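Local atomic coordinates of putative uncharacterized protein (Chaetomium thermophilum var. thermophilum DSM 1495, PDB entry 5M43), a protein that probably removes phosphate from phosphotyrosine and phosphoserine or phosphothreonine residues of proteins, as the Yvh1 member of the dual specificity phosphatases, represented here by its catalytic domain. Residues 61-66 against 154-159; 105-110 against 150-155; 113-118 against 144-149. One frame throughout, in Å; residues are numbered along the deposited sequence. Where two conformers were deposited one is given.

Contact 1: residues 61-66 against 154-159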
loop_
_atom_site.group_PDB
_atom_site.type_symbol
_atom_site.label_atom_id
_atom_site.label_comp_id
_atom_site.label_asym_id
_atom_site.label_seq_id
_atom_site.Cartn_x
_atom_site.Cartn_y
_atom_site.Cartn_z
ATOM N N ASP A 61 -7.178 11.567 5.685
ATOM C CA ASP A 61 -6.020 11.291 6.530
ATOM C C ASP A 61 -6.264 11.911 7.897
ATOM O O ASP A 61 -5.716 12.970 8.268
ATOM C CB ASP A 61 -4.748 11.869 5.908
ATOM C CG ASP A 61 -3.561 11.597 6.769
ATOM O OD1 ASP A 61 -3.596 10.566 7.475
ATOM O OD2 ASP A 61 -2.585 12.351 6.717
ATOM N N MET A 62 -7.121 11.245 8.665
ATOM C CA MET A 62 -7.487 11.709 9.991
ATOM C C MET A 62 -7.534 10.517 10.916
ATOM O O MET A 62 -7.831 9.408 10.477
ATOM C CB MET A 62 -8.838 12.424 10.000
ATOM C CG MET A 62 -8.695 13.747 9.280
ATOM S SD MET A 62 -10.157 14.661 9.555
ATOM C CE MET A 62 -11.229 13.879 8.376
ATOM N N GLU A 63 -7.239 10.765 12.197
ATOM C CA GLU A 63 -7.098 9.673 13.171
ATOM C C GLU A 63 -8.401 8.922 13.448
ATOM O O GLU A 63 -8.345 7.778 13.897
ATOM C CB GLU A 63 -6.541 10.225 14.486
ATOM C CG GLU A 63 -5.122 10.762 14.379
ATOM C CD GLU A 63 -4.658 11.504 15.630
ATOM O OE1 GLU A 63 -5.134 11.143 16.747
ATOM O OE2 GLU A 63 -3.816 12.430 15.490
ATOM N N ASP A 64 -9.547 9.524 13.150
ATOM C CA ASP A 64 -10.872 8.949 13.343
ATOM C C ASP A 64 -11.385 8.212 12.126
ATOM O O ASP A 64 -12.572 7.853 12.083
ATOM C CB ASP A 64 -11.828 10.102 13.613
ATOM C CG ASP A 64 -11.682 11.154 12.509
ATOM O OD1 ASP A 64 -10.791 12.023 12.655
ATOM O OD2 ASP A 64 -12.350 11.060 11.446
ATOM N N GLN A 65 -10.560 8.044 11.091
ATOM C CA GLN A 65 -11.056 7.441 9.889
ATOM C C GLN A 65 -10.795 5.959 10.049
ATOM O O GLN A 65 -9.708 5.572 10.484
ATOM C CB GLN A 65 -10.300 7.993 8.680
ATOM C CG GLN A 65 -10.666 9.496 8.464
ATOM C CD GLN A 65 -11.968 9.583 7.749
ATOM O OE1 GLN A 65 -12.083 9.174 6.575
ATOM N NE2 GLN A 65 -12.979 10.100 8.437
ATOM N N ASP A 66 -11.739 5.143 9.601
ATOM C CA ASP A 66 -11.614 3.671 9.691
ATOM C C ASP A 66 -10.939 3.177 8.423
ATOM O O ASP A 66 -11.528 3.224 7.344
ATOM C CB ASP A 66 -13.002 3.072 9.844
ATOM C CG ASP A 66 -12.996 1.584 10.041
ATOM O OD1 ASP A 66 -11.950 0.927 9.905
ATOM O OD2 ASP A 66 -14.133 1.085 10.304
ATOM N N GLY A 154 4.778 8.110 7.267
ATOM C CA GLY A 154 4.394 8.354 8.629
ATOM C C GLY A 154 2.892 8.369 8.773
ATOM O O GLY A 154 2.274 9.432 8.797
ATOM N N PRO A 155 2.280 7.198 8.972
ATOM C CA PRO A 155 0.823 7.183 9.190
ATOM C C PRO A 155 0.419 7.933 10.438
ATOM O O PRO A 155 1.119 7.957 11.470
ATOM C CB PRO A 155 0.466 5.685 9.332
ATOM C CG PRO A 155 1.692 4.942 8.604
ATOM C CD PRO A 155 2.865 5.847 8.957
ATOM N N ASN A 156 -0.771 8.494 10.361
ATOM C CA ASN A 156 -1.292 9.222 11.509
ATOM C C ASN A 156 -1.538 8.241 12.674
ATOM O O ASN A 156 -1.561 7.030 12.483
ATOM C CB ASN A 156 -2.542 10.024 11.092
ATOM C CG ASN A 156 -3.821 9.204 10.976
ATOM O OD1 ASN A 156 -4.195 8.453 11.874
ATOM N ND2 ASN A 156 -4.532 9.388 9.877
ATOM N N ASP A 157 -1.704 8.791 13.898
ATOM C CA ASP A 157 -1.737 7.980 15.125
ATOM C C ASP A 157 -2.869 6.956 15.111
ATOM O O ASP A 157 -2.700 5.836 15.600
ATOM C CB ASP A 157 -1.934 8.854 16.383
ATOM C CG ASP A 157 -0.731 9.700 16.761
ATOM O OD1 ASP A 157 0.253 9.660 16.043
ATOM O OD2 ASP A 157 -0.820 10.480 17.768
ATOM N N GLY A 158 -4.007 7.309 14.516
ATOM C CA GLY A 158 -5.132 6.377 14.445
ATOM C C GLY A 158 -4.847 5.230 13.483
ATOM O O GLY A 158 -5.222 4.067 13.751
ATOM N N PHE A 159 -4.269 5.545 12.332
ATOM C CA PHE A 159 -3.856 4.489 11.428
ATOM C C PHE A 159 -2.833 3.569 12.074
ATOM O O PHE A 159 -2.857 2.349 11.836
ATOM C CB PHE A 159 -3.278 5.104 10.149
ATOM C CG PHE A 159 -4.294 5.812 9.293
ATOM C CD1 PHE A 159 -5.667 5.683 9.552
ATOM C CD2 PHE A 159 -3.881 6.552 8.194
ATOM C CE1 PHE A 159 -6.606 6.353 8.773
ATOM C CE2 PHE A 159 -4.777 7.214 7.392
ATOM C CZ PHE A 159 -6.141 7.142 7.664
HETATM O O HOH W 1 -1.665 11.676 14.109
#
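Glu63 and Gly158 bring the two backbones together, with 4.0 Å between their CA atoms. Segment 61-66 is a loop that makes a type I turn from Met62 to Gln65. Segment 154-159 leads from loop into the first turn of helix 157-168. Gly158 CA makes a nearly straight CA-H...O contact with Glu63 O at 3.5 Å. A CB on Gly158 would clash with Glu63 O, so its lack of a side chain fits the close approach of the two segments.

Asn156 is the N-cap of the helix and works in two directions. Its OD1 accepts from Phe159 N at 2.9 Å, the donor lying above the carbonyl plane, and weakly from Gly158 N. Its ND2 donates to Asp61 OD1 at 2.8 Å, with 159° at the hydrogen. The donor comes from the anti side of that oxygen, tilted out of the carboxylate plane. The same oxygen also bonds Ser108 OG. With chi1 at 78°, the Asn156 amide sits between its own N and carbonyl carbon and can serve both partners.

Segment 61-66 follows strand 53-56 in the catalytic domain. The Asp61 side chain lies about 4 Å from a bound nitrate, nearest atoms, which is consistent with a loop bordering the active site, as in relatives.

The Phe159 ring lies beneath the Asn156 amide, with ND2 3.2 Å above the plane over the ring centre. Gln65 O meets the ring edge, 3.6 Å from Phe159 CE1. Glu63 runs alongside Asp157, pointing the same way. A water links Glu63 OE2 to Asp157 N, 2.7 Å from the OE2 atom.

Contact 2: residues 105-110 against 150-155. With NO3 (nitrate ion), chain B.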
loop_
_atom_site.group_PDB
_atom_site.type_symbol
_atom_site.label_atom_id
_atom_site.label_comp_id
_atom_site.label_asym_id
_atom_site.label_seq_id
_atom_site.Cartn_x
_atom_site.Cartn_y
_atom_site.Cartn_z
ATOM N N MET A 105 -0.162 12.812 -0.026
ATOM C CA MET A 105 1.257 13.096 0.172
ATOM C C MET A 105 2.135 11.876 -0.006
ATOM O O MET A 105 3.357 12.056 -0.108
ATOM C CB MET A 105 1.514 13.657 1.579
ATOM C CG MET A 105 0.818 14.981 1.937
ATOM S SD MET A 105 1.102 15.409 3.641
ATOM C CE MET A 105 2.890 15.563 3.589
ATOM N N GLY A 106 1.574 10.651 -0.131
ATOM C CA GLY A 106 2.432 9.493 -0.030
ATOM C C GLY A 106 3.092 9.359 1.321
ATOM O O GLY A 106 4.233 8.876 1.410
ATOM N N LYS A 107 2.370 9.719 2.391
ATOM C CA LYS A 107 2.892 9.758 3.750
ATOM C C LYS A 107 2.106 8.854 4.684
ATOM O O LYS A 107 2.704 8.091 5.445
ATOM C CB LYS A 107 2.868 11.200 4.337
ATOM C CG LYS A 107 3.235 11.248 5.793
ATOM C CD LYS A 107 3.171 12.706 6.258
ATOM C CE LYS A 107 3.488 12.787 7.717
ATOM N NZ LYS A 107 3.221 14.234 8.239
ATOM N N SER A 108 0.775 8.958 4.678
ATOM C CA SER A 108 -0.036 8.358 5.739
ATOM C C SER A 108 -1.018 7.324 5.187
ATOM O O SER A 108 -0.924 6.129 5.516
ATOM C CB SER A 108 -0.740 9.491 6.498
ATOM O OG SER A 108 -1.554 8.918 7.537
ATOM N N ARG A 109 -1.945 7.728 4.323
ATOM C CA ARG A 109 -2.954 6.777 3.833
ATOM C C ARG A 109 -2.304 5.633 3.012
ATOM O O ARG A 109 -2.537 4.454 3.287
ATOM C CB ARG A 109 -3.995 7.499 2.998
ATOM C CG ARG A 109 -5.039 8.233 3.892
ATOM C CD ARG A 109 -5.863 9.105 3.030
ATOM N NE ARG A 109 -5.106 10.330 2.689
ATOM C CZ ARG A 109 -5.682 11.411 2.168
ATOM N NH1 ARG A 109 -6.996 11.413 1.929
ATOM N NH2 ARG A 109 -4.938 12.524 1.901
ATOM N N SER A 110 -1.532 5.972 1.976
ATOM C CA SER A 110 -0.961 4.942 1.110
ATOM C C SER A 110 0.038 4.076 1.878
ATOM O O SER A 110 0.147 2.875 1.629
ATOM C CB SER A 110 -0.253 5.571 -0.133
ATOM O OG SER A 110 0.648 6.542 0.335
ATOM N N ARG A 150 10.943 5.526 1.193
ATOM C CA ARG A 150 9.977 6.628 1.251
ATOM C C ARG A 150 10.176 7.304 2.607
ATOM O O ARG A 150 9.397 7.106 3.542
ATOM C CB ARG A 150 8.543 6.088 1.069
ATOM C CG ARG A 150 7.478 7.189 0.999
ATOM C CD ARG A 150 7.543 7.913 -0.341
ATOM N NE ARG A 150 6.454 8.952 -0.465
ATOM C CZ ARG A 150 6.384 9.782 -1.517
ATOM N NH1 ARG A 150 7.317 9.668 -2.499
ATOM N NH2 ARG A 150 5.446 10.723 -1.642
ATOM N N PRO A 151 11.212 8.124 2.751
ATOM C CA PRO A 151 11.546 8.626 4.088
ATOM C C PRO A 151 10.438 9.475 4.723
ATOM O O PRO A 151 10.387 9.537 5.965
ATOM C CB PRO A 151 12.843 9.440 3.854
ATOM C CG PRO A 151 12.985 9.546 2.344
ATOM C CD PRO A 151 12.267 8.392 1.744
ATOM N N ILE A 152 9.552 10.123 3.938
ATOM C CA ILE A 152 8.481 10.919 4.577
ATOM C C ILE A 152 7.374 10.046 5.161
ATOM O O ILE A 152 6.498 10.607 5.877
ATOM C CB ILE A 152 7.831 11.899 3.586
ATOM C CG1 ILE A 152 7.079 13.039 4.289
ATOM C CG2 ILE A 152 6.972 11.173 2.558
ATOM C CD1 ILE A 152 6.532 14.043 3.323
ATOM N N ALA A 153 7.427 8.726 4.957
ATOM C CA ALA A 153 6.349 7.848 5.429
ATOM C C ALA A 153 6.074 8.054 6.912
ATOM O O ALA A 153 7.000 8.146 7.727
ATOM C CB ALA A 153 6.758 6.389 5.173
ATOM N N GLY A 154 4.778 8.110 7.267
ATOM C CA GLY A 154 4.394 8.354 8.629
ATOM C C GLY A 154 2.892 8.369 8.773
ATOM O O GLY A 154 2.274 9.432 8.797
ATOM N N PRO A 155 2.280 7.198 8.972
ATOM C CA PRO A 155 0.823 7.183 9.190
ATOM C C PRO A 155 0.419 7.933 10.438
ATOM O O PRO A 155 1.119 7.957 11.470
ATOM C CB PRO A 155 0.466 5.685 9.332
ATOM C CG PRO A 155 1.692 4.942 8.604
ATOM C CD PRO A 155 2.865 5.847 8.957
HETATM N N NO3 B . -1.600 11.291 2.994
HETATM O O1 NO3 B . -0.356 11.173 3.165
HETATM O O2 NO3 B . -2.049 12.054 2.101
HETATM O O3 NO3 B . -2.373 10.506 3.612
#
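The phosphate-binding loop of the protein tyrosine phosphatases, with its Cys-x5-Arg signature, is braced here from behind by Arg150 and Gly154. Arg150 lays the edge of its guanidinium against two successive carbonyls. NE donates to Gly106 O at 2.9 Å, with 167° at the hydrogen. NH2 donates to Met105 O at the same distance of 2.9 Å, but less straight, at 146°. Both acceptors lie close to the guanidinium plane. CG lies anti to the backbone N, and the chain then bends at chi2 (74°), which swings the flat group toward the loop. A leucine here would probably leave both carbonyls without their donors and let the loop shift more freely.

Gly106 suits this spot, because a CB on it would clash with Arg150 NH2. Further along, Gly154 N donates to Lys107 O at 2.8 Å, joining backbone to backbone.

On its inner side the loop cradles a nitrate, as it would probably cradle a substrate phosphate. The backbone N-H groups of Met105, Lys107, Ser108 and Arg109 all donate to it. Arg109 adds two more bonds edge-on, NE to O3 and NH2 to O2 of the nitrate.

The extended Lys107 chain passes over the 150-155 loop, with CG 3.3 Å from Ile152 O. Met105 and Ile152 cross at about a right angle, their CE and CD1 atoms 4.0 Å apart. Ser108 OG rests 3.4 Å from Pro155 CA. The same hydroxyl is hydrogen-bonded to Asp61 OD1 and Asn156 N.

Contact 3: residues 113-118 against 144-149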
loop_
_atom_site.group_PDB
_atom_site.type_symbol
_atom_site.label_atom_id
_atom_site.label_comp_id
_atom_site.label_asym_id
_atom_site.label_seq_id
_atom_site.Cartn_x
_atom_site.Cartn_y
_atom_site.Cartn_z
ATOM N N ALA A 113 -1.656 1.418 3.841
ATOM C CA ALA A 113 -2.024 0.284 2.984
ATOM C C ALA A 113 -0.830 -0.608 2.679
ATOM O O ALA A 113 -0.966 -1.846 2.698
ATOM C CB ALA A 113 -2.647 0.823 1.688
ATOM N N ILE A 114 0.329 -0.008 2.398
ATOM C CA ILE A 114 1.518 -0.814 2.080
ATOM C C ILE A 114 1.954 -1.593 3.297
ATOM O O ILE A 114 2.298 -2.765 3.194
ATOM C CB ILE A 114 2.634 0.096 1.562
ATOM C CG1 ILE A 114 2.215 0.485 0.139
ATOM C CG2 ILE A 114 4.026 -0.635 1.683
ATOM C CD1 ILE A 114 3.188 1.299 -0.573
ATOM N N ILE A 115 1.961 -0.948 4.474
ATOM C CA ILE A 115 2.347 -1.657 5.681
ATOM C C ILE A 115 1.403 -2.840 5.918
ATOM O O ILE A 115 1.840 -3.922 6.319
ATOM C CB ILE A 115 2.395 -0.695 6.876
ATOM C CG1 ILE A 115 3.592 0.270 6.707
ATOM C CG2 ILE A 115 2.427 -1.488 8.203
ATOM C CD1 ILE A 115 3.508 1.308 7.837
ATOM N N ALA A 116 0.083 -2.637 5.724
ATOM C CA ALA A 116 -0.840 -3.754 5.922
ATOM C C ALA A 116 -0.484 -4.938 5.035
ATOM O O ALA A 116 -0.576 -6.093 5.468
ATOM C CB ALA A 116 -2.274 -3.308 5.627
ATOM N N TYR A 117 -0.110 -4.654 3.785
ATOM C CA TYR A 117 0.299 -5.718 2.878
ATOM C C TYR A 117 1.598 -6.358 3.353
ATOM O O TYR A 117 1.715 -7.599 3.366
ATOM C CB TYR A 117 0.419 -5.120 1.478
ATOM C CG TYR A 117 1.195 -6.038 0.535
ATOM C CD1 TYR A 117 0.596 -7.083 -0.098
ATOM C CD2 TYR A 117 2.544 -5.801 0.302
ATOM C CE1 TYR A 117 1.344 -7.927 -0.944
ATOM C CE2 TYR A 117 3.306 -6.588 -0.557
ATOM C CZ TYR A 117 2.679 -7.633 -1.225
ATOM O OH TYR A 117 3.408 -8.485 -2.038
ATOM N N LEU A 118 2.586 -5.529 3.764
ATOM C CA LEU A 118 3.878 -6.092 4.180
ATOM C C LEU A 118 3.733 -6.971 5.423
ATOM O O LEU A 118 4.382 -8.023 5.539
ATOM C CB LEU A 118 4.901 -4.986 4.462
ATOM C CG LEU A 118 5.340 -4.104 3.289
ATOM C CD1 LEU A 118 6.254 -2.986 3.836
ATOM C CD2 LEU A 118 6.154 -5.034 2.330
ATOM N N GLU A 144 9.572 1.396 9.389
ATOM C CA GLU A 144 10.977 1.727 9.098
ATOM C C GLU A 144 11.440 1.071 7.802
ATOM O O GLU A 144 12.266 1.642 7.056
ATOM C CB GLU A 144 11.875 1.286 10.241
ATOM C CG GLU A 144 11.604 1.999 11.530
ATOM C CD GLU A 144 11.721 3.484 11.324
ATOM O OE1 GLU A 144 12.710 3.940 10.686
ATOM O OE2 GLU A 144 10.823 4.205 11.751
ATOM N N TRP A 145 10.877 -0.094 7.486
ATOM C CA TRP A 145 11.175 -0.718 6.188
ATOM C C TRP A 145 10.734 0.175 5.031
ATOM O O TRP A 145 11.492 0.429 4.078
ATOM C CB TRP A 145 10.468 -2.087 6.137
ATOM C CG TRP A 145 10.762 -2.879 4.857
ATOM C CD1 TRP A 145 10.124 -2.780 3.653
ATOM C CD2 TRP A 145 11.735 -3.875 4.722
ATOM N NE1 TRP A 145 10.658 -3.702 2.752
ATOM C CE2 TRP A 145 11.656 -4.373 3.392
ATOM C CE3 TRP A 145 12.683 -4.406 5.594
ATOM C CZ2 TRP A 145 12.492 -5.409 2.908
ATOM C CZ3 TRP A 145 13.544 -5.452 5.091
ATOM C CH2 TRP A 145 13.413 -5.929 3.780
ATOM N N VAL A 146 9.502 0.689 5.107
ATOM C CA VAL A 146 9.012 1.601 4.089
ATOM C C VAL A 146 9.902 2.837 4.020
ATOM O O VAL A 146 10.223 3.306 2.924
ATOM C CB VAL A 146 7.550 1.997 4.369
ATOM C CG1 VAL A 146 7.078 3.071 3.390
ATOM C CG2 VAL A 146 6.672 0.699 4.198
ATOM N N ARG A 147 10.291 3.377 5.176
ATOM C CA ARG A 147 11.078 4.624 5.233
ATOM C C ARG A 147 12.448 4.460 4.558
ATOM O O ARG A 147 13.090 5.491 4.216
ATOM C CB ARG A 147 11.284 5.050 6.681
ATOM C CG ARG A 147 10.049 5.777 7.201
ATOM C CD ARG A 147 10.126 5.977 8.698
ATOM N NE ARG A 147 9.067 6.903 9.087
ATOM C CZ ARG A 147 8.837 7.268 10.332
ATOM N NH1 ARG A 147 9.577 6.761 11.333
ATOM N NH2 ARG A 147 7.878 8.160 10.591
ATOM N N GLU A 148 12.906 3.225 4.318
ATOM C CA GLU A 148 14.176 3.083 3.625
ATOM C C GLU A 148 14.124 3.618 2.200
ATOM O O GLU A 148 15.175 3.993 1.653
ATOM C CB GLU A 148 14.629 1.614 3.637
ATOM C CG GLU A 148 14.922 1.134 5.043
ATOM C CD GLU A 148 15.626 -0.193 5.083
ATOM O OE1 GLU A 148 16.595 -0.374 4.322
ATOM O OE2 GLU A 148 15.209 -1.049 5.894
ATOM N N THR A 149 12.955 3.648 1.569
ATOM C CA THR A 149 12.849 4.261 0.246
ATOM C C THR A 149 11.817 5.364 0.162
ATOM O O THR A 149 11.831 6.104 -0.842
ATOM C CB THR A 149 12.530 3.246 -0.855
ATOM O OG1 THR A 149 11.218 2.691 -0.607
ATOM C CG2 THR A 149 13.561 2.143 -0.887
#
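Val146 is the bump of this contact, and Ile114, Ile115 and Leu118 form the hollow that takes it. The two helices, 109-121 and 135-147, keep their backbones apart here. The CA atoms of Ile115 and Val146 are 7.6 Å from each other, and side chains fill the interval.

Across this contact Val146 touches with one methyl, CG2. With chi1 at 174°, CG1 is anti to the backbone N and CG2 is left to face the other helix. Leu118 CD1 comes closest, 3.7 Å from Val146 CG2. Ile114 brings its CG2 branch to 3.9 Å from Val146 CG2, the two side chains crossing obliquely. Ile115 closes the third side, its CG1 4.0 Å from Val146 CG2, and crosses at about a right angle. The other methyl of Val146 packs on Ala153 instead.

A second, smaller fit lies beside the first. Leu118 CD1 touches Val146 with one side and, roughly at right angles to that, the indole of Trp145, 3.9 Å from Trp145 CD1. The indole crosses the leucine at about a right angle. Its nitrogen bonds the backbone oxygen of Lys7, and its ring also takes part in cation-pi contacts with Lys7 and Arg125.

This packing joins two helices of the phosphatase catalytic domain. Helix 109-121 starts at the signature loop and lies against the central sheet, where Ile114 touches Val14. No hydrogen bond or salt bridge links the two segments across the interface. The hold is purely apolar, and it probably depends on the close fit of methyl and other carbon groups rather than on directed bonds.

Overall arrangement
Contact 3 is the buried one, apolar throughout, while contacts 1 and 2 are only partly buried and rely largely on hydrogen bonds. Contacts 2 and 3 both use helix 109-121: contact 2 holds the loop that leads into that helix, contact 3 its middle. Contacts 1 and 2 share Gly154 and Pro155, and both reach the nitrate site. Ser108 belongs to contact 2 and bonds both segments of contact 1. The 150-155 loop also meets contact 3, where Arg147 NE probably bonds Ala153 O. Thus one chain passage, from helix 135-147 to helix 157-168, runs from the apolar core past the anion-binding loop to the 61-66 loop at the surface.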